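PDB 4BJI: transcription factor tau subunit sfc1 from Schizosaccharomyces pombe, which forms part of the tauA domain of TFIIIC, which binds boxA promoter DNA of tRNA and similar genes in activating them for RNA polymerase III. Local coordinates for residues A[30-44]-A[67-79]. Numbering follows the deposited sequence. Where two conformers were deposited one is given.
Sequences LGEPSKTIQEVIEAL and YTHYLKFALPYLS
With its CG anti to the carbonyl carbon (chi1 -76°), Y77 points toward segment 30-44 and its ring slides between L30 and P33. The methyl CD1 of L30 lies almost squarely over one face, 4.3 Å from the ring centroid, in a CH-pi contact, while CG of P33 covers the opposite face toward the rim. A tyrosine suits this slot because its flat sides are apolar and its tip is not: OH donates to the carbonyl O of G31 at 2.6 Å, tilted 33° from the carbonyl plane, and so ties the residues leading into helix 35-50 to the ring. I41 CD1 approaches obliquely near the root of the same ring, 3.6 Å from Y77 CG.

Both segments belong to the HTH domain in the DNA-binding part of sfc1, whose order of helices and strands is consistent with a winged helix, and here helix 35-50 packs on the short helix 71-74. A74 is the knob, small enough for its CB to enter the hole formed by I37, V40, I41 and L44; the V40 CG1 to A74 CB distance is 3.6 Å. L44, whose branched end also meets L71 and L75, continues this apolar seam toward L59 of helix 56-60.

V40 splits its work: with CG1 anti to the backbone N (chi1 -175°) and directed at A74, CG2 is left to press on a face of Y67, 3.9 Å from the ring centroid. In one of the two conformers deposited for E39, the extended chain brings OE2 to the edge of that ring, 2.5 Å from Y67 OH, with carboxylate and ring planes nearly perpendicular; so short a hydrogen bond is doubtful in its exact length. Nearer the helix start, the T36 methyl CG2 covers a face of Y70, and I37 CD1 touches Y70 CB at 3.5 Å.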
ATOM      1  N   LEU A  30       2.366  25.689   0.883  1.00 27.10           N
ATOM      2  CA  LEU A  30       3.319  25.365  -0.173  1.00 25.43           C
ATOM      3  C   LEU A  30       3.436  26.470  -1.231  1.00 32.88           C
ATOM      4  O   LEU A  30       2.427  26.983  -1.731  1.00 34.15           O
ATOM      5  CB  LEU A  30       2.931  24.056  -0.854  1.00 25.22           C
ATOM      6  CG  LEU A  30       3.309  22.815  -0.067  1.00 23.31           C
ATOM      7  CD1 LEU A  30       2.640  21.618  -0.745  1.00 23.35           C
ATOM      8  CD2 LEU A  30       4.789  22.584  -0.031  1.00 25.20           C
ATOM      9  N   GLY A  31       4.676  26.837  -1.559  1.00 27.68           N
ATOM     10  CA  GLY A  31       4.942  27.757  -2.653  1.00 28.98           C
ATOM     11  C   GLY A  31       5.437  27.001  -3.871  1.00 32.87           C
ATOM     12  O   GLY A  31       5.336  25.779  -3.932  1.00 28.16           O
ATOM     13  N   GLU A  32       5.981  27.707  -4.855  1.00 33.70           N
ATOM     14  CA  GLU A  32       6.514  27.043  -6.036  1.00 29.32           C
ATOM     15  C   GLU A  32       7.808  26.305  -5.712  1.00 27.04           C
ATOM     16  O   GLU A  32       8.680  26.830  -5.042  1.00 29.08           O
ATOM     17  CB  GLU A  32       6.724  28.055  -7.163  1.00 43.93           C
ATOM     18  CG  GLU A  32       5.434  28.757  -7.568  1.00 57.09           C
ATOM     19  CD  GLU A  32       4.334  27.780  -7.953  1.00 64.82           C
ATOM     20  OE1 GLU A  32       4.623  26.821  -8.702  1.00 65.84           O
ATOM     21  OE2 GLU A  32       3.183  27.968  -7.498  1.00 64.20           O
ATOM     22  N   PRO A  33       7.928  25.061  -6.184  1.00 23.36           N
ATOM     23  CA  PRO A  33       9.100  24.237  -5.893  1.00 23.65           C
ATOM     24  C   PRO A  33      10.253  24.581  -6.798  1.00 18.40           C
ATOM     25  O   PRO A  33      10.064  25.147  -7.872  1.00 20.62           O
ATOM     26  CB  PRO A  33       8.603  22.822  -6.199  1.00 22.70           C
ATOM     27  CG  PRO A  33       7.606  23.027  -7.313  1.00 20.59           C
ATOM     28  CD  PRO A  33       6.973  24.377  -7.066  1.00 19.52           C
ATOM     29  N   SER A  34      11.451  24.247  -6.332  1.00 20.03           N
ATOM     30  CA  SER A  34      12.637  24.325  -7.134  1.00 21.07           C
ATOM     31  C   SER A  34      12.450  23.515  -8.416  1.00 20.13           C
ATOM     32  O   SER A  34      11.561  22.641  -8.548  1.00 17.88           O
ATOM     33  CB  SER A  34      13.819  23.755  -6.346  1.00 21.11           C
ATOM     34  OG  SER A  34      13.556  22.404  -5.975  1.00 19.92           O
ATOM     35  N   LYS A  35      13.287  23.808  -9.394  1.00 16.92           N
ATOM     36  CA  LYS A  35      13.342  22.989 -10.581  1.00 16.46           C
ATOM     37  C   LYS A  35      13.702  21.566 -10.182  1.00 16.43           C
ATOM     38  O   LYS A  35      13.200  20.618 -10.766  1.00 15.46           O
ATOM     39  CB  LYS A  35      14.370  23.548 -11.582  1.00 21.19           C
ATOM     40  CG  LYS A  35      14.034  24.963 -12.026  1.00 30.62           C
ATOM     41  CD  LYS A  35      15.017  25.501 -13.070  1.00 46.66           C
ATOM     42  CE  LYS A  35      15.072  24.628 -14.324  1.00 59.95           C
ATOM     43  NZ  LYS A  35      15.842  25.268 -15.444  1.00 66.91           N
ATOM     44  N   THR A  36      14.535  21.402  -9.142  1.00 16.77           N
ATOM     45  CA  THR A  36      14.996  20.060  -8.763  1.00 15.88           C
ATOM     46  C   THR A  36      13.777  19.227  -8.324  1.00 15.77           C
ATOM     47  O   THR A  36      13.632  18.050  -8.682  1.00 17.10           O
ATOM     48  CB  THR A  36      16.054  20.088  -7.619  1.00 20.04           C
ATOM     49  OG1 THR A  36      17.227  20.767  -8.093  1.00 21.33           O
ATOM     50  CG2 THR A  36      16.455  18.684  -7.196  1.00 19.92           C
ATOM     51  N   ILE A  37      12.879  19.830  -7.544  1.00 15.06           N
ATOM     52  CA  ILE A  37      11.688  19.111  -7.084  1.00 16.07           C
ATOM     53  C   ILE A  37      10.640  19.012  -8.193  1.00 13.86           C
ATOM     54  O   ILE A  37       9.937  18.003  -8.297  1.00 13.81           O
ATOM     55  CB  ILE A  37      11.122  19.790  -5.819  1.00 17.60           C
ATOM     56  CG1 ILE A  37      12.151  19.691  -4.699  1.00 18.29           C
ATOM     57  CG2 ILE A  37       9.804  19.159  -5.338  1.00 17.11           C
ATOM     58  CD1 ILE A  37      12.649  18.256  -4.388  1.00 26.59           C
ATOM     59  N   GLN A  38      10.525  20.026  -9.041  1.00 13.77           N
ATOM     60  CA  GLN A  38       9.615  19.977 -10.189  1.00 13.61           C
ATOM     61  C   GLN A  38       9.898  18.746 -11.054  1.00 15.07           C
ATOM     62  O   GLN A  38       8.972  18.104 -11.541  1.00 13.55           O
ATOM     63  CB  GLN A  38       9.704  21.253 -11.033  1.00 15.01           C
ATOM     64  CG  GLN A  38       8.564  21.350 -12.016  1.00 22.80           C
ATOM     65  CD  GLN A  38       7.205  21.476 -11.319  1.00 26.74           C
ATOM     66  OE1 GLN A  38       7.056  22.234 -10.350  1.00 29.46           O
ATOM     67  NE2 GLN A  38       6.211  20.740 -11.814  1.00 29.68           N
ATOM     68  N   GLU A  39      11.164  18.393 -11.257  1.00 12.82           N
ATOM     69  CA  GLU A  39      11.501  17.197 -12.030  0.56 14.73           C
ATOM     70  C   GLU A  39      10.850  15.962 -11.407  1.00 12.16           C
ATOM     71  O   GLU A  39      10.348  15.110 -12.113  1.00 13.46           O
ATOM     72  CB  GLU A  39      13.028  17.006 -12.120  0.56 17.94           C
ATOM     73  CG  GLU A  39      13.462  15.879 -13.058  0.56 22.94           C
ATOM     74  CD  GLU A  39      14.968  15.615 -13.007  0.56 37.05           C
ATOM     75  OE1 GLU A  39      15.708  16.452 -12.448  0.56 42.48           O
ATOM     76  OE2 GLU A  39      15.409  14.567 -13.521  0.56 35.60           O
ATOM     77  N   VAL A  40      10.859  15.881 -10.082  1.00 12.15           N
ATOM     78  CA  VAL A  40      10.255  14.730  -9.406  1.00 11.42           C
ATOM     79  C   VAL A  40       8.750  14.759  -9.536  1.00 11.62           C
ATOM     80  O   VAL A  40       8.132  13.711  -9.807  1.00 10.64           O
ATOM     81  CB  VAL A  40      10.671  14.680  -7.916  1.00 11.78           C
ATOM     82  CG1 VAL A  40      10.146  13.421  -7.254  1.00 11.80           C
ATOM     83  CG2 VAL A  40      12.205  14.772  -7.793  1.00 15.91           C
ATOM     84  N   ILE A  41       8.153  15.944  -9.409  1.00 10.60           N
ATOM     85  CA  ILE A  41       6.717  16.111  -9.597  1.00 12.73           C
ATOM     86  C   ILE A  41       6.306  15.663 -10.995  1.00 12.80           C
ATOM     87  O   ILE A  41       5.318  14.919 -11.150  1.00 12.47           O
ATOM     88  CB  ILE A  41       6.312  17.572  -9.345  1.00 13.29           C
ATOM     89  CG1 ILE A  41       6.512  17.945  -7.874  1.00 13.83           C
ATOM     90  CG2 ILE A  41       4.870  17.814  -9.825  1.00 15.70           C
ATOM     91  CD1 ILE A  41       6.360  19.444  -7.609  1.00 14.77           C
ATOM     92  N   GLU A  42       7.060  16.029 -12.025  1.00 11.72           N
ATOM     93  CA  GLU A  42       6.741  15.606 -13.373  1.00 11.35           C
ATOM     94  C   GLU A  42       6.828  14.097 -13.576  1.00 12.70           C
ATOM     95  O   GLU A  42       6.007  13.533 -14.322  1.00 15.38           O
ATOM     96  CB  GLU A  42       7.609  16.350 -14.384  1.00 15.29           C
ATOM     97  CG  GLU A  42       7.324  17.857 -14.411  1.00 19.62           C
ATOM     98  CD  GLU A  42       5.865  18.165 -14.609  1.00 28.70           C
ATOM     99  OE1 GLU A  42       5.271  17.635 -15.561  1.00 30.01           O
ATOM    100  OE2 GLU A  42       5.299  18.902 -13.787  1.00 31.10           O
ATOM    101  N   ALA A  43       7.760  13.435 -12.901  1.00 11.88           N
ATOM    102  CA  ALA A  43       7.864  11.987 -12.957  1.00 12.01           C
ATOM    103  C   ALA A  43       6.708  11.307 -12.220  1.00 13.65           C
ATOM    104  O   ALA A  43       6.273  10.207 -12.598  1.00 12.81           O
ATOM    105  CB  ALA A  43       9.181  11.550 -12.376  1.00 11.73           C
ATOM    106  N   LEU A  44       6.228  11.924 -11.145  1.00  9.80           N
ATOM    107  CA  LEU A  44       5.123  11.365 -10.365  1.00  8.59           C
ATOM    108  C   LEU A  44       3.781  11.460 -11.062  1.00 10.05           C
ATOM    109  O   LEU A  44       2.912  10.595 -10.881  1.00  9.27           O
ATOM    110  CB  LEU A  44       4.997  12.076  -9.026  1.00 10.31           C
ATOM    111  CG  LEU A  44       6.067  11.736  -8.002  1.00  9.87           C
ATOM    112  CD1 LEU A  44       5.975  12.684  -6.823  1.00 10.64           C
ATOM    113  CD2 LEU A  44       5.916  10.290  -7.552  1.00 11.74           C
ATOM    114  N   TYR A  67      16.015  10.337  -6.947  1.00 31.59           N
ATOM    115  CA  TYR A  67      14.850  11.027  -6.384  1.00 30.03           C
ATOM    116  C   TYR A  67      14.521  10.564  -4.961  1.00 25.43           C
ATOM    117  O   TYR A  67      13.603  11.094  -4.336  1.00 25.87           O
ATOM    118  CB  TYR A  67      13.613  10.800  -7.262  1.00 26.46           C
ATOM    119  CG  TYR A  67      13.692  11.358  -8.669  1.00 28.44           C
ATOM    120  CD1 TYR A  67      14.678  12.272  -9.026  1.00 34.78           C
ATOM    121  CD2 TYR A  67      12.776  10.974  -9.640  1.00 28.61           C
ATOM    122  CE1 TYR A  67      14.740  12.785 -10.312  1.00 35.31           C
ATOM    123  CE2 TYR A  67      12.835  11.469 -10.918  1.00 29.32           C
ATOM    124  CZ  TYR A  67      13.827  12.376 -11.252  1.00 32.65           C
ATOM    125  OH  TYR A  67      13.883  12.877 -12.532  1.00 43.52           O
ATOM    126  N   THR A  68      15.275   9.594  -4.442  1.00 23.48           N
ATOM    127  CA  THR A  68      14.968   8.965  -3.147  1.00 22.94           C
ATOM    128  C   THR A  68      14.533   9.928  -2.032  1.00 23.22           C
ATOM    129  O   THR A  68      13.488   9.734  -1.410  1.00 25.05           O
ATOM    130  CB  THR A  68      16.149   8.124  -2.617  1.00 26.73           C
ATOM    131  OG1 THR A  68      16.437   7.073  -3.540  1.00 32.92           O
ATOM    132  CG2 THR A  68      15.803   7.496  -1.248  1.00 32.05           C
ATOM    133  N   HIS A  69      15.368  10.925  -1.739  1.00 28.18           N
ATOM    134  CA  HIS A  69      15.059  11.841  -0.646  1.00 27.41           C
ATOM    135  C   HIS A  69      14.553  13.197  -1.115  1.00 27.25           C
ATOM    136  O   HIS A  69      14.419  14.097  -0.305  1.00 35.98           O
ATOM    137  CB  HIS A  69      16.272  12.036   0.275  1.00 31.10           C
ATOM    138  CG  HIS A  69      16.706  10.782   0.966  1.00 28.37           C
ATOM    139  ND1 HIS A  69      15.889  10.085   1.837  1.00 33.58           N
ATOM    140  CD2 HIS A  69      17.864  10.088   0.900  1.00 28.54           C
ATOM    141  CE1 HIS A  69      16.531   9.025   2.287  1.00 34.74           C
ATOM    142  NE2 HIS A  69      17.732   9.000   1.735  1.00 29.37           N
ATOM    143  N   TYR A  70      14.241  13.333  -2.403  1.00 18.62           N
ATOM    144  CA  TYR A  70      13.401  14.450  -2.839  1.00 15.05           C
ATOM    145  C   TYR A  70      11.920  14.056  -2.902  1.00 13.07           C
ATOM    146  O   TYR A  70      11.053  14.921  -2.866  1.00 13.34           O
ATOM    147  CB  TYR A  70      13.868  15.000  -4.181  1.00 14.94           C
ATOM    148  CG  TYR A  70      15.293  15.566  -4.171  1.00 15.39           C
ATOM    149  CD1 TYR A  70      15.735  16.373  -3.129  1.00 18.01           C
ATOM    150  CD2 TYR A  70      16.171  15.290  -5.213  1.00 17.65           C
ATOM    151  CE1 TYR A  70      17.034  16.871  -3.119  1.00 13.84           C
ATOM    152  CE2 TYR A  70      17.447  15.795  -5.211  1.00 17.61           C
ATOM    153  CZ  TYR A  70      17.851  16.598  -4.158  1.00 12.94           C
ATOM    154  OH  TYR A  70      19.123  17.113  -4.120  1.00 15.17           O
ATOM    155  N   LEU A  71      11.648  12.759  -2.947  1.00 12.65           N
ATOM    156  CA  LEU A  71      10.266  12.264  -3.105  1.00 10.83           C
ATOM    157  C   LEU A  71       9.353  12.844  -2.020  1.00 11.52           C
ATOM    158  O   LEU A  71       8.210  13.232  -2.302  1.00 12.40           O
ATOM    159  CB  LEU A  71      10.261  10.746  -3.083  1.00 12.26           C
ATOM    160  CG  LEU A  71       8.893  10.089  -3.189  1.00 14.62           C
ATOM    161  CD1 LEU A  71       8.214  10.525  -4.470  1.00 14.33           C
ATOM    162  CD2 LEU A  71       9.073   8.582  -3.143  1.00 15.08           C
ATOM    163  N   LYS A  72       9.828  12.922  -0.776  1.00 12.33           N
ATOM    164  CA  LYS A  72       8.961  13.388   0.294  1.00 12.77           C
ATOM    165  C   LYS A  72       8.539  14.860   0.168  1.00 14.32           C
ATOM    166  O   LYS A  72       7.495  15.257   0.688  1.00 13.85           O
ATOM    167  CB  LYS A  72       9.581  13.144   1.671  1.00 18.31           C
ATOM    168  CG  LYS A  72      10.758  13.998   1.999  1.00 21.56           C
ATOM    169  CD  LYS A  72      11.142  13.826   3.467  1.00 24.25           C
ATOM    170  CE  LYS A  72      12.380  14.607   3.761  1.00 27.95           C
ATOM    171  NZ  LYS A  72      12.674  14.568   5.218  1.00 33.35           N
ATOM    172  N   PHE A  73       9.340  15.645  -0.546  1.00 12.39           N
ATOM    173  CA  PHE A  73       9.013  17.031  -0.794  1.00 11.39           C
ATOM    174  C   PHE A  73       8.089  17.227  -2.000  1.00 10.35           C
ATOM    175  O   PHE A  73       7.377  18.216  -2.097  1.00 11.75           O
ATOM    176  CB  PHE A  73      10.318  17.826  -1.027  1.00 13.47           C
ATOM    177  CG  PHE A  73      11.241  17.866   0.171  1.00 17.21           C
ATOM    178  CD1 PHE A  73      11.053  18.783   1.165  1.00 21.90           C
ATOM    179  CD2 PHE A  73      12.280  16.963   0.275  1.00 23.10           C
ATOM    180  CE1 PHE A  73      11.906  18.812   2.285  1.00 19.42           C
ATOM    181  CE2 PHE A  73      13.129  16.981   1.372  1.00 32.24           C
ATOM    182  CZ  PHE A  73      12.935  17.905   2.372  1.00 27.66           C
ATOM    183  N   ALA A  74       8.137  16.281  -2.941  1.00 10.66           N
ATOM    184  CA  ALA A  74       7.341  16.343  -4.173  1.00 10.83           C
ATOM    185  C   ALA A  74       5.901  15.823  -3.954  1.00 10.30           C
ATOM    186  O   ALA A  74       4.945  16.373  -4.515  1.00 10.04           O
ATOM    187  CB  ALA A  74       8.033  15.529  -5.273  1.00 12.14           C
ATOM    188  N   LEU A  75       5.769  14.771  -3.145  1.00  9.07           N
ATOM    189  CA  LEU A  75       4.455  14.117  -2.966  1.00  8.69           C
ATOM    190  C   LEU A  75       3.355  15.095  -2.531  1.00  8.99           C
ATOM    191  O   LEU A  75       2.239  15.002  -3.020  1.00  9.08           O
ATOM    192  CB  LEU A  75       4.555  12.914  -2.026  1.00  9.23           C
ATOM    193  CG  LEU A  75       5.136  11.658  -2.697  1.00  8.91           C
ATOM    194  CD1 LEU A  75       5.641  10.649  -1.719  1.00  9.56           C
ATOM    195  CD2 LEU A  75       4.112  11.033  -3.655  1.00  9.84           C
ATOM    196  N   PRO A  76       3.665  16.052  -1.630  1.00  8.75           N
ATOM    197  CA  PRO A  76       2.610  16.951  -1.157  1.00 10.42           C
ATOM    198  C   PRO A  76       2.037  17.885  -2.216  1.00 11.00           C
ATOM    199  O   PRO A  76       1.004  18.539  -2.016  1.00 12.58           O
ATOM    200  CB  PRO A  76       3.326  17.758  -0.043  1.00 12.37           C
ATOM    201  CG  PRO A  76       4.328  16.842   0.478  1.00 12.44           C
ATOM    202  CD  PRO A  76       4.866  16.188  -0.775  1.00  9.76           C
ATOM    203  N   TYR A  77       2.711  17.957  -3.368  1.00  9.78           N
ATOM    204  CA  TYR A  77       2.188  18.747  -4.465  1.00  9.43           C
ATOM    205  C   TYR A  77       1.101  18.050  -5.270  1.00 11.26           C
ATOM    206  O   TYR A  77       0.393  18.692  -6.041  1.00 13.61           O
ATOM    207  CB  TYR A  77       3.321  19.166  -5.424  1.00 11.59           C
ATOM    208  CG  TYR A  77       4.169  20.298  -4.880  1.00 12.08           C
ATOM    209  CD1 TYR A  77       5.269  20.053  -4.077  1.00 12.86           C
ATOM    210  CD2 TYR A  77       3.821  21.616  -5.129  1.00 15.05           C
ATOM    211  CE1 TYR A  77       6.029  21.101  -3.548  1.00 15.22           C
ATOM    212  CE2 TYR A  77       4.571  22.664  -4.608  1.00 14.10           C
ATOM    213  CZ  TYR A  77       5.658  22.387  -3.826  1.00 17.38           C
ATOM    214  OH  TYR A  77       6.396  23.454  -3.334  1.00 18.25           O
ATOM    215  N   LEU A  78       0.959  16.732  -5.072  1.00  9.65           N
ATOM    216  CA  LEU A  78       0.049  15.918  -5.867  1.00 10.23           C
ATOM    217  C   LEU A  78      -0.883  15.017  -5.074  1.00  9.69           C
ATOM    218  O   LEU A  78      -1.820  14.484  -5.648  1.00  9.33           O
ATOM    219  CB  LEU A  78       0.839  15.004  -6.802  1.00  9.76           C
ATOM    220  CG  LEU A  78       1.756  15.687  -7.798  1.00 10.70           C
ATOM    221  CD1 LEU A  78       2.543  14.644  -8.531  1.00 12.58           C
ATOM    222  CD2 LEU A  78       0.968  16.572  -8.759  1.00 15.29           C
ATOM    223  N   SER A  79      -0.600  14.800  -3.800  1.00  9.25           N
ATOM    224  CA  SER A  79      -1.236  13.722  -3.054  1.00  8.16           C
ATOM    225  C   SER A  79      -1.355  14.053  -1.579  1.00  8.67           C
ATOM    226  O   SER A  79      -0.653  14.946  -1.090  1.00  9.29           O
ATOM    227  CB  SER A  79      -0.447  12.416  -3.234  1.00  8.76           C
ATOM    228  OG  SER A  79       0.832  12.482  -2.611  1.00  9.03           O
TER